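Local coordinates for protein 4-alpha-glucanotransferase (Corynebacterium glutamicum, PDB 5B68) that belongs to the 4-alpha-glucanotransferases, also called amylomaltases or disproportionating enzymes, and combines a TIM-barrel domain with an N-terminal beta-sandwich domain, at residues A[238-243]-A[389-394]; A[407-412]-A[427-432]; A[461-466]-A[515-520]. All coordinates share one frame; numbering follows the deposited sequence.

Interaction 1 (A[238-243]-A[389-394])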
loop_
_atom_site.group_PDB
_atom_site.type_symbol
_atom_site.label_atom_id
_atom_site.label_comp_id
_atom_site.label_asym_id
_atom_site.label_seq_id
_atom_site.Cartn_x
_atom_site.Cartn_y
_atom_site.Cartn_z
ATOM N N THR A 238 7.562 -0.223 9.199
ATOM C CA THR A 238 7.232 -0.567 10.624
ATOM C C THR A 238 5.771 -0.258 10.929
ATOM O O THR A 238 5.185 -0.824 11.874
ATOM C CB THR A 238 8.215 0.142 11.617
ATOM O OG1 THR A 238 8.379 -0.663 12.817
ATOM C CG2 THR A 238 7.777 1.489 11.964
ATOM N N THR A 239 5.140 0.546 10.097
ATOM C CA THR A 239 3.740 0.944 10.273
ATOM C C THR A 239 3.287 1.239 8.846
ATOM O O THR A 239 4.144 1.520 7.974
ATOM C CB THR A 239 3.610 2.194 11.177
ATOM O OG1 THR A 239 2.250 2.654 11.285
ATOM C CG2 THR A 239 4.514 3.422 10.730
ATOM N N ARG A 240 1.990 1.196 8.585
ATOM C CA ARG A 240 1.453 1.728 7.351
ATOM C C ARG A 240 0.727 3.076 7.564
ATOM O O ARG A 240 0.113 3.661 6.640
ATOM C CB ARG A 240 0.536 0.708 6.688
ATOM C CG ARG A 240 1.336 -0.477 6.231
ATOM C CD ARG A 240 0.547 -1.370 5.353
ATOM N NE ARG A 240 -0.643 -1.937 6.001
ATOM C CZ ARG A 240 -1.719 -2.338 5.327
ATOM N NH1 ARG A 240 -2.745 -2.899 6.002
ATOM N NH2 ARG A 240 -1.783 -2.199 3.978
ATOM N N ARG A 241 0.766 3.598 8.764
ATOM C CA ARG A 241 0.084 4.836 9.041
ATOM C C ARG A 241 1.042 6.025 9.025
ATOM O O ARG A 241 0.835 6.967 8.329
ATOM C CB ARG A 241 -0.566 4.773 10.395
ATOM C CG ARG A 241 -1.343 6.015 10.771
ATOM C CD ARG A 241 -2.203 5.923 12.008
ATOM N NE ARG A 241 -2.629 7.231 12.399
ATOM C CZ ARG A 241 -3.300 7.503 13.522
ATOM N NH1 ARG A 241 -3.512 8.767 13.828
ATOM N NH2 ARG A 241 -3.732 6.516 14.353
ATOM N N PHE A 242 2.057 5.952 9.860
ATOM C CA PHE A 242 2.980 7.047 10.016
ATOM C C PHE A 242 4.067 7.094 8.962
ATOM O O PHE A 242 4.254 6.158 8.241
ATOM C CB PHE A 242 3.498 7.084 11.437
ATOM C CG PHE A 242 2.398 7.196 12.423
ATOM C CD1 PHE A 242 1.788 8.394 12.629
ATOM C CD2 PHE A 242 1.920 6.086 13.057
ATOM C CE1 PHE A 242 0.746 8.501 13.507
ATOM C CE2 PHE A 242 0.877 6.179 13.933
ATOM C CZ PHE A 242 0.294 7.391 14.157
ATOM N N ILE A 243 4.745 8.227 8.888
ATOM C CA ILE A 243 5.592 8.577 7.736
ATOM C C ILE A 243 7.070 8.541 8.101
ATOM O O ILE A 243 7.439 8.903 9.231
ATOM C CB ILE A 243 5.257 9.989 7.271
ATOM C CG1 ILE A 243 3.749 10.172 6.991
ATOM C CG2 ILE A 243 6.100 10.434 6.076
ATOM C CD1 ILE A 243 3.196 9.287 5.922
ATOM N N VAL A 389 1.480 -3.602 1.344
ATOM C CA VAL A 389 0.544 -4.647 1.785
ATOM C C VAL A 389 0.556 -4.853 3.313
ATOM O O VAL A 389 -0.425 -5.296 3.898
ATOM C CB VAL A 389 0.853 -6.072 1.208
ATOM C CG1 VAL A 389 -0.432 -6.891 1.319
ATOM C CG2 VAL A 389 1.274 -6.019 -0.205
ATOM N N GLY A 390 1.699 -4.608 3.917
ATOM C CA GLY A 390 1.847 -4.985 5.306
ATOM C C GLY A 390 3.099 -4.457 5.933
ATOM O O GLY A 390 3.781 -3.623 5.397
ATOM N N VAL A 391 3.342 -4.931 7.139
ATOM C CA VAL A 391 4.353 -4.302 8.022
ATOM C C VAL A 391 5.359 -5.333 8.474
ATOM O O VAL A 391 5.096 -6.519 8.425
ATOM C CB VAL A 391 3.725 -3.628 9.254
ATOM C CG1 VAL A 391 2.751 -2.521 8.864
ATOM C CG2 VAL A 391 3.050 -4.641 10.197
ATOM N N HIS A 392 6.465 -4.835 8.997
ATOM C CA HIS A 392 7.551 -5.656 9.525
ATOM C C HIS A 392 7.054 -6.336 10.812
ATOM O O HIS A 392 6.443 -5.673 11.631
ATOM C CB HIS A 392 8.735 -4.782 9.846
ATOM C CG HIS A 392 9.994 -5.542 10.104
ATOM N ND1 HIS A 392 10.184 -6.282 11.234
ATOM C CD2 HIS A 392 11.140 -5.659 9.381
ATOM C CE1 HIS A 392 11.392 -6.824 11.215
ATOM N NE2 HIS A 392 11.997 -6.448 10.107
ATOM N N PRO A 393 7.263 -7.675 10.949
ATOM C CA PRO A 393 6.719 -8.465 12.081
ATOM C C PRO A 393 7.182 -8.079 13.520
ATOM O O PRO A 393 6.501 -8.364 14.501
ATOM C CB PRO A 393 7.173 -9.883 11.768
ATOM C CG PRO A 393 8.354 -9.725 10.851
ATOM C CD PRO A 393 7.947 -8.541 9.976
ATOM N N GLY A 394 8.326 -7.457 13.648
ATOM C CA GLY A 394 8.791 -7.025 14.982
ATOM C C GLY A 394 8.664 -5.545 15.224
ATOM O O GLY A 394 9.323 -5.028 16.089
HETATM O O HOH W 1 5.269 -3.610 12.733
#
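Arg240 lays its side chain against the backbone of Val389 and Gly390 and crosses Val391 at about a right angle. Its methylene groups do the packing: CG rests on Val391 CG1 at 3.6 Å, and CD lies against the backbone, 3.7 Å from Gly390 N. Beyond them the guanidinium turns a face toward Val389 O, which lies 3.4 Å above its plane and displaced toward the rim. That geometry gives no hydrogen bond. NH2 instead bonds Ala388 O, one residue earlier, while NE is hydrogen-bonded to a bound glycerol. The bend at chi3 (-61°) turns the guanidinium along the 389-390 backbone. Gly390 is stretched almost flat, a conformation that glycine adopts easily. Val391 also sends CG1 to within 3.8 Å of Thr239 C, its compact branches suiting a place against backbone. At the other end a water bridges the loops, donating to Thr238 O (2.9 Å) and to His392 O (2.6 Å).

The second shell fixes the 238-243 loop. Thr239 OG1 accepts from Arg241 N at 3.1 Å and 164°, an ST turn, and is also bonded to Asp397 OD1, while OD2 of that carboxylate takes Arg240 N. Thr238 OG1 meets Ala396 N. Trp443 and Leu446 of helix 441-452 pack on Arg240.

Between residues 238-243 and 389-394 themselves there is packing and one bridging water; direct bonds lie just beyond, as at Ala388 and Pro237. A long arginine does both jobs here: its aliphatic part packs, and its charge, probably eased by nearby carbonyl oxygens, finds directional partners.

Interaction 2 (A[407-412]-A[427-432])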
loop_
_atom_site.group_PDB
_atom_site.type_symbol
_atom_site.label_atom_id
_atom_site.label_comp_id
_atom_site.label_asym_id
_atom_site.label_seq_id
_atom_site.Cartn_x
_atom_site.Cartn_y
_atom_site.Cartn_z
ATOM N N PRO A 407 -0.305 -12.646 14.514
ATOM C CA PRO A 407 1.127 -12.687 14.265
ATOM C C PRO A 407 1.773 -14.081 14.108
ATOM O O PRO A 407 2.876 -14.157 13.568
ATOM C CB PRO A 407 1.723 -11.911 15.495
ATOM C CG PRO A 407 0.686 -12.038 16.546
ATOM C CD PRO A 407 -0.608 -11.972 15.801
ATOM N N ASP A 408 1.080 -15.166 14.453
ATOM C CA ASP A 408 1.651 -16.496 14.192
ATOM C C ASP A 408 1.457 -16.971 12.776
ATOM O O ASP A 408 1.839 -18.083 12.442
ATOM C CB ASP A 408 1.097 -17.482 15.202
ATOM C CG ASP A 408 1.626 -17.235 16.634
ATOM O OD1 ASP A 408 2.577 -16.495 16.821
ATOM O OD2 ASP A 408 1.117 -17.841 17.574
ATOM N N ALA A 409 0.857 -16.142 11.922
ATOM C CA ALA A 409 0.786 -16.405 10.491
ATOM C C ALA A 409 1.652 -15.338 9.807
ATOM O O ALA A 409 1.894 -14.216 10.339
ATOM C CB ALA A 409 -0.671 -16.328 9.974
ATOM N N SER A 410 2.070 -15.675 8.602
ATOM C CA SER A 410 2.905 -14.813 7.821
ATOM C C SER A 410 2.296 -14.742 6.406
ATOM O O SER A 410 1.944 -15.761 5.809
ATOM C CB SER A 410 4.374 -15.352 7.853
ATOM O OG SER A 410 5.200 -14.396 7.247
ATOM N N VAL A 411 2.195 -13.568 5.869
ATOM C CA VAL A 411 1.610 -13.309 4.518
ATOM C C VAL A 411 2.578 -13.610 3.393
ATOM O O VAL A 411 3.749 -13.313 3.489
ATOM C CB VAL A 411 1.130 -11.853 4.352
ATOM C CG1 VAL A 411 0.522 -11.628 2.969
ATOM C CG2 VAL A 411 0.104 -11.512 5.389
ATOM N N GLY A 412 2.050 -14.175 2.309
ATOM C CA GLY A 412 2.905 -14.421 1.151
ATOM C C GLY A 412 2.137 -14.787 -0.076
ATOM O O GLY A 412 1.067 -14.233 -0.340
ATOM N N GLN A 427 4.923 -10.525 6.598
ATOM C CA GLN A 427 4.030 -9.622 7.302
ATOM C C GLN A 427 3.001 -10.344 8.162
ATOM O O GLN A 427 2.509 -11.365 7.756
ATOM C CB GLN A 427 3.334 -8.735 6.288
ATOM C CG GLN A 427 4.295 -7.989 5.387
ATOM C CD GLN A 427 3.803 -7.912 3.978
ATOM O OE1 GLN A 427 2.775 -8.466 3.655
ATOM N NE2 GLN A 427 4.515 -7.199 3.140
ATOM N N PRO A 428 2.640 -9.789 9.313
ATOM C CA PRO A 428 1.519 -10.376 10.047
ATOM C C PRO A 428 0.183 -9.911 9.472
ATOM O O PRO A 428 0.009 -8.724 9.236
ATOM C CB PRO A 428 1.738 -9.862 11.474
ATOM C CG PRO A 428 2.390 -8.543 11.318
ATOM C CD PRO A 428 3.237 -8.677 10.060
ATOM N N PRO A 429 -0.757 -10.824 9.225
ATOM C CA PRO A 429 -1.997 -10.352 8.610
ATOM C C PRO A 429 -2.920 -9.749 9.632
ATOM O O PRO A 429 -2.878 -10.069 10.796
ATOM C CB PRO A 429 -2.592 -11.617 8.049
ATOM C CG PRO A 429 -2.094 -12.718 8.931
ATOM C CD PRO A 429 -0.709 -12.292 9.298
ATOM N N TRP A 430 -3.897 -9.008 9.149
ATOM C CA TRP A 430 -4.994 -8.611 9.995
ATOM C C TRP A 430 -5.679 -9.880 10.497
ATOM O O TRP A 430 -5.722 -10.876 9.819
ATOM C CB TRP A 430 -6.057 -7.877 9.192
ATOM C CG TRP A 430 -5.752 -6.547 8.623
ATOM C CD1 TRP A 430 -5.844 -6.195 7.325
ATOM C CD2 TRP A 430 -5.417 -5.352 9.331
ATOM N NE1 TRP A 430 -5.552 -4.874 7.158
ATOM C CE2 TRP A 430 -5.290 -4.328 8.379
ATOM C CE3 TRP A 430 -5.198 -5.051 10.668
ATOM C CZ2 TRP A 430 -4.952 -3.036 8.725
ATOM C CZ3 TRP A 430 -4.865 -3.769 11.003
ATOM C CH2 TRP A 430 -4.740 -2.779 10.039
ATOM N N HIS A 431 -6.210 -9.817 11.700
ATOM C CA HIS A 431 -7.115 -10.819 12.162
ATOM C C HIS A 431 -8.509 -10.444 11.590
ATOM O O HIS A 431 -9.006 -9.355 11.898
ATOM C CB HIS A 431 -7.144 -10.809 13.711
ATOM C CG HIS A 431 -7.969 -11.909 14.273
ATOM N ND1 HIS A 431 -7.460 -12.947 15.022
ATOM C CD2 HIS A 431 -9.274 -12.192 14.086
ATOM C CE1 HIS A 431 -8.430 -13.810 15.276
ATOM N NE2 HIS A 431 -9.546 -13.349 14.756
ATOM N N PRO A 432 -9.108 -11.300 10.726
ATOM C CA PRO A 432 -10.370 -10.933 10.087
ATOM C C PRO A 432 -11.539 -10.563 11.014
ATOM O O PRO A 432 -12.382 -9.751 10.593
ATOM C CB PRO A 432 -10.756 -12.151 9.288
ATOM C CG PRO A 432 -9.473 -12.936 9.112
ATOM C CD PRO A 432 -8.553 -12.563 10.231
#
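Val411 faces Gln427 and Pro429, and its side chain can be followed outward from a firm backbone bond: Val411 N donates to Gln427 O at 2.9 Å and 157°. From there CB passes the glutamine amide, 3.8 Å from Gln427 OE1. The CG1 branch, anti to the backbone N (chi1 -179°), stays beside that oxygen as well. CG2 takes the other direction, reaching 3.4 Å from Gln427 O and 3.8 Å from Pro429 CB. A beta-branched valine suits this strand because its two methyls serve two neighbours at once.

Gln427 O has a second, softer partner in the CA-H of Ser410, with CA 3.5 Å away. Further back along strand 409-413, Ala409 is small enough for the Pro429 ring to come alongside, CB to CG at 4.0 Å, while Pro429 CD sits 3.4 Å from Ala409 O. Leu468 and Val470 of the adjacent strand 467-472 cover the same proline. Ser410 OG is hydrogen-bonded to Asp424 OD1.

Val411 is also backbone-bonded to Trp425, so both Trp425 and Gln427 are tied to this one strand residue. Pro428 and Pro429 lack an N-H to donate, so their rings contribute apolar contacts, although Pro429 is still backbone-bonded to Ala406. The cost is borne by Gln427 OE1: it is buried against valine carbons with no polar partner in the model.

Interaction 3 (A[461-466]-A[515-520])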
loop_
_atom_site.group_PDB
_atom_site.type_symbol
_atom_site.label_atom_id
_atom_site.label_comp_id
_atom_site.label_asym_id
_atom_site.label_seq_id
_atom_site.Cartn_x
_atom_site.Cartn_y
_atom_site.Cartn_z
ATOM N N HIS A 461 -1.058 -5.195 -3.989
ATOM C CA HIS A 461 -1.741 -6.440 -3.655
ATOM C C HIS A 461 -3.217 -6.257 -3.261
ATOM O O HIS A 461 -3.610 -6.572 -2.168
ATOM C CB HIS A 461 -0.999 -7.198 -2.568
ATOM C CG HIS A 461 -1.337 -8.653 -2.522
ATOM N ND1 HIS A 461 -1.141 -9.492 -3.595
ATOM C CD2 HIS A 461 -1.864 -9.419 -1.540
ATOM C CE1 HIS A 461 -1.530 -10.710 -3.272
ATOM N NE2 HIS A 461 -1.970 -10.691 -2.032
ATOM N N VAL A 462 -3.999 -5.691 -4.159
ATOM C CA VAL A 462 -5.376 -5.343 -3.855
ATOM C C VAL A 462 -6.213 -6.576 -3.525
ATOM O O VAL A 462 -7.196 -6.494 -2.834
ATOM C CB VAL A 462 -6.021 -4.524 -4.960
ATOM C CG1 VAL A 462 -6.310 -5.383 -6.160
ATOM C CG2 VAL A 462 -7.259 -3.827 -4.434
ATOM N N LEU A 463 -5.821 -7.725 -4.053
ATOM C CA LEU A 463 -6.529 -8.993 -3.691
ATOM C C LEU A 463 -6.643 -9.254 -2.180
ATOM O O LEU A 463 -7.592 -9.909 -1.750
ATOM C CB LEU A 463 -5.903 -10.170 -4.402
ATOM C CG LEU A 463 -6.623 -11.511 -4.243
ATOM C CD1 LEU A 463 -8.028 -11.570 -4.825
ATOM C CD2 LEU A 463 -5.721 -12.638 -4.775
ATOM N N GLY A 464 -5.689 -8.701 -1.418
ATOM C CA GLY A 464 -5.660 -8.687 0.035
ATOM C C GLY A 464 -6.821 -8.004 0.701
ATOM O O GLY A 464 -6.989 -8.134 1.925
ATOM N N LEU A 465 -7.622 -7.271 -0.046
ATOM C CA LEU A 465 -8.878 -6.736 0.493
ATOM C C LEU A 465 -9.912 -7.874 0.572
ATOM O O LEU A 465 -10.977 -7.697 1.205
ATOM C CB LEU A 465 -9.368 -5.603 -0.368
ATOM C CG LEU A 465 -8.425 -4.375 -0.526
ATOM C CD1 LEU A 465 -9.054 -3.437 -1.548
ATOM C CD2 LEU A 465 -8.231 -3.617 0.734
ATOM N N PHE A 466 -9.665 -8.989 -0.156
ATOM C CA PHE A 466 -10.549 -10.122 -0.233
ATOM C C PHE A 466 -10.053 -11.306 0.585
ATOM O O PHE A 466 -10.826 -11.964 1.264
ATOM C CB PHE A 466 -10.778 -10.522 -1.705
ATOM C CG PHE A 466 -11.388 -9.408 -2.540
ATOM C CD1 PHE A 466 -10.596 -8.387 -3.035
ATOM C CD2 PHE A 466 -12.753 -9.380 -2.789
ATOM C CE1 PHE A 466 -11.147 -7.383 -3.796
ATOM C CE2 PHE A 466 -13.303 -8.370 -3.519
ATOM C CZ PHE A 466 -12.493 -7.327 -4.016
ATOM N N PRO A 515 -14.485 -13.626 -11.133
ATOM C CA PRO A 515 -15.202 -12.490 -11.709
ATOM C C PRO A 515 -15.837 -11.584 -10.663
ATOM O O PRO A 515 -15.804 -10.355 -10.840
ATOM C CB PRO A 515 -16.296 -13.140 -12.572
ATOM C CG PRO A 515 -15.763 -14.504 -12.881
ATOM C CD PRO A 515 -14.927 -14.918 -11.692
ATOM N N TRP A 516 -16.369 -12.165 -9.591
ATOM C CA TRP A 516 -17.025 -11.360 -8.513
ATOM C C TRP A 516 -16.027 -10.350 -7.858
ATOM O O TRP A 516 -16.424 -9.261 -7.466
ATOM C CB TRP A 516 -17.692 -12.201 -7.469
ATOM C CG TRP A 516 -16.872 -12.995 -6.563
ATOM C CD1 TRP A 516 -16.453 -14.308 -6.744
ATOM C CD2 TRP A 516 -16.387 -12.593 -5.258
ATOM N NE1 TRP A 516 -15.730 -14.718 -5.642
ATOM C CE2 TRP A 516 -15.688 -13.707 -4.715
ATOM C CE3 TRP A 516 -16.464 -11.412 -4.525
ATOM C CZ2 TRP A 516 -15.024 -13.657 -3.519
ATOM C CZ3 TRP A 516 -15.824 -11.360 -3.269
ATOM C CH2 TRP A 516 -15.110 -12.501 -2.781
ATOM N N VAL A 517 -14.765 -10.743 -7.771
ATOM C CA VAL A 517 -13.723 -9.916 -7.165
ATOM C C VAL A 517 -13.451 -8.717 -8.070
ATOM O O VAL A 517 -13.491 -7.595 -7.594
ATOM C CB VAL A 517 -12.456 -10.751 -6.894
ATOM C CG1 VAL A 517 -11.280 -9.937 -6.414
ATOM C CG2 VAL A 517 -12.760 -11.928 -5.973
ATOM N N GLN A 518 -13.172 -8.967 -9.365
ATOM C CA GLN A 518 -12.985 -7.941 -10.360
ATOM C C GLN A 518 -14.173 -6.994 -10.345
ATOM O O GLN A 518 -13.998 -5.801 -10.302
ATOM C CB GLN A 518 -12.864 -8.581 -11.745
ATOM C CG GLN A 518 -11.551 -9.355 -11.871
ATOM C CD GLN A 518 -11.235 -9.821 -13.289
ATOM O OE1 GLN A 518 -12.144 -10.054 -14.085
ATOM N NE2 GLN A 518 -9.933 -9.976 -13.602
ATOM N N ASP A 519 -15.378 -7.519 -10.281
ATOM C CA ASP A 519 -16.557 -6.711 -10.310
ATOM C C ASP A 519 -16.739 -5.880 -9.036
ATOM O O ASP A 519 -17.213 -4.736 -9.104
ATOM C CB ASP A 519 -17.829 -7.557 -10.551
ATOM C CG ASP A 519 -17.928 -8.081 -11.986
ATOM O OD1 ASP A 519 -17.214 -7.548 -12.863
ATOM O OD2 ASP A 519 -18.689 -9.049 -12.233
ATOM N N ALA A 520 -16.407 -6.456 -7.917
ATOM C CA ALA A 520 -16.530 -5.712 -6.642
ATOM C C ALA A 520 -15.619 -4.452 -6.684
ATOM O O ALA A 520 -16.010 -3.425 -6.185
ATOM C CB ALA A 520 -16.136 -6.576 -5.483
#
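The Phe466 ring lies flat under a methyl of Val517: CG1 sits over its centre, 3.6 Å from the ring centroid and only 6° off the normal, a well-centred CH-pi contact. With chi1 at 173°, CG1 is anti to the Val517 backbone N, and the other branch, CG2, lies over the centre of the Trp516 ring. One valine thus covers two aromatic rings.

Phe466 also uses its edge. CD2 approaches Trp516 CZ3 at 3.7 Å, and the ring points that edge toward the indole face in an offset edge-to-face pair, centroids 5.7 Å apart and planes at 71°. Farther round the rim, near the ring plane, CE2 meets Ala520 CB at 3.9 Å; the small alanine lets this edge come close to the helix.

Val517 and Ala520, nearly a turn apart, face Phe466 from helix 515-523, and Trp516 reaches in from beside them. This helix follows barrel strand 504-507, whereas Phe466 directly follows the 3-10 segment 462-465 after neighbouring strand 456-459, so the contact joins the connections that follow two adjacent strands of the TIM barrel. The bond from Phe466 N to Leu463 O, 2.8 Å long, holds phenylalanine and leucine together.

Leu463 crosses Val517 at about a right angle, CD1 to CG1 at 4.0 Å, sharing that methyl with the phenylalanine. His487 meets both aromatic rings, and Val491 of helix 487-500 adds an aliphatic neighbour to Phe466.

In the fold
From the N terminus, interaction 1 closes first, over a long and largely helical excursion, and brings together the loops after barrel strands 215-218 and 382-387, which are neighbours in the parallel sheet. Interaction 2 closes a short loop at the small antiparallel sheet, setting the chain after strand 423-424 against strand 409-413. Interaction 3 then joins the turn after strand 456-459 to the helix following strand 504-507. The three run in series, neither nesting nor crossing. Yet 1 meets both others in space: Arg240 NH1 lies 3.5 Å from Trp430 CZ2, and Val389 CG2 is 3.5 Å from His461 CB. Interactions 2 and 3 stay about 5 Å apart at their nearest atoms.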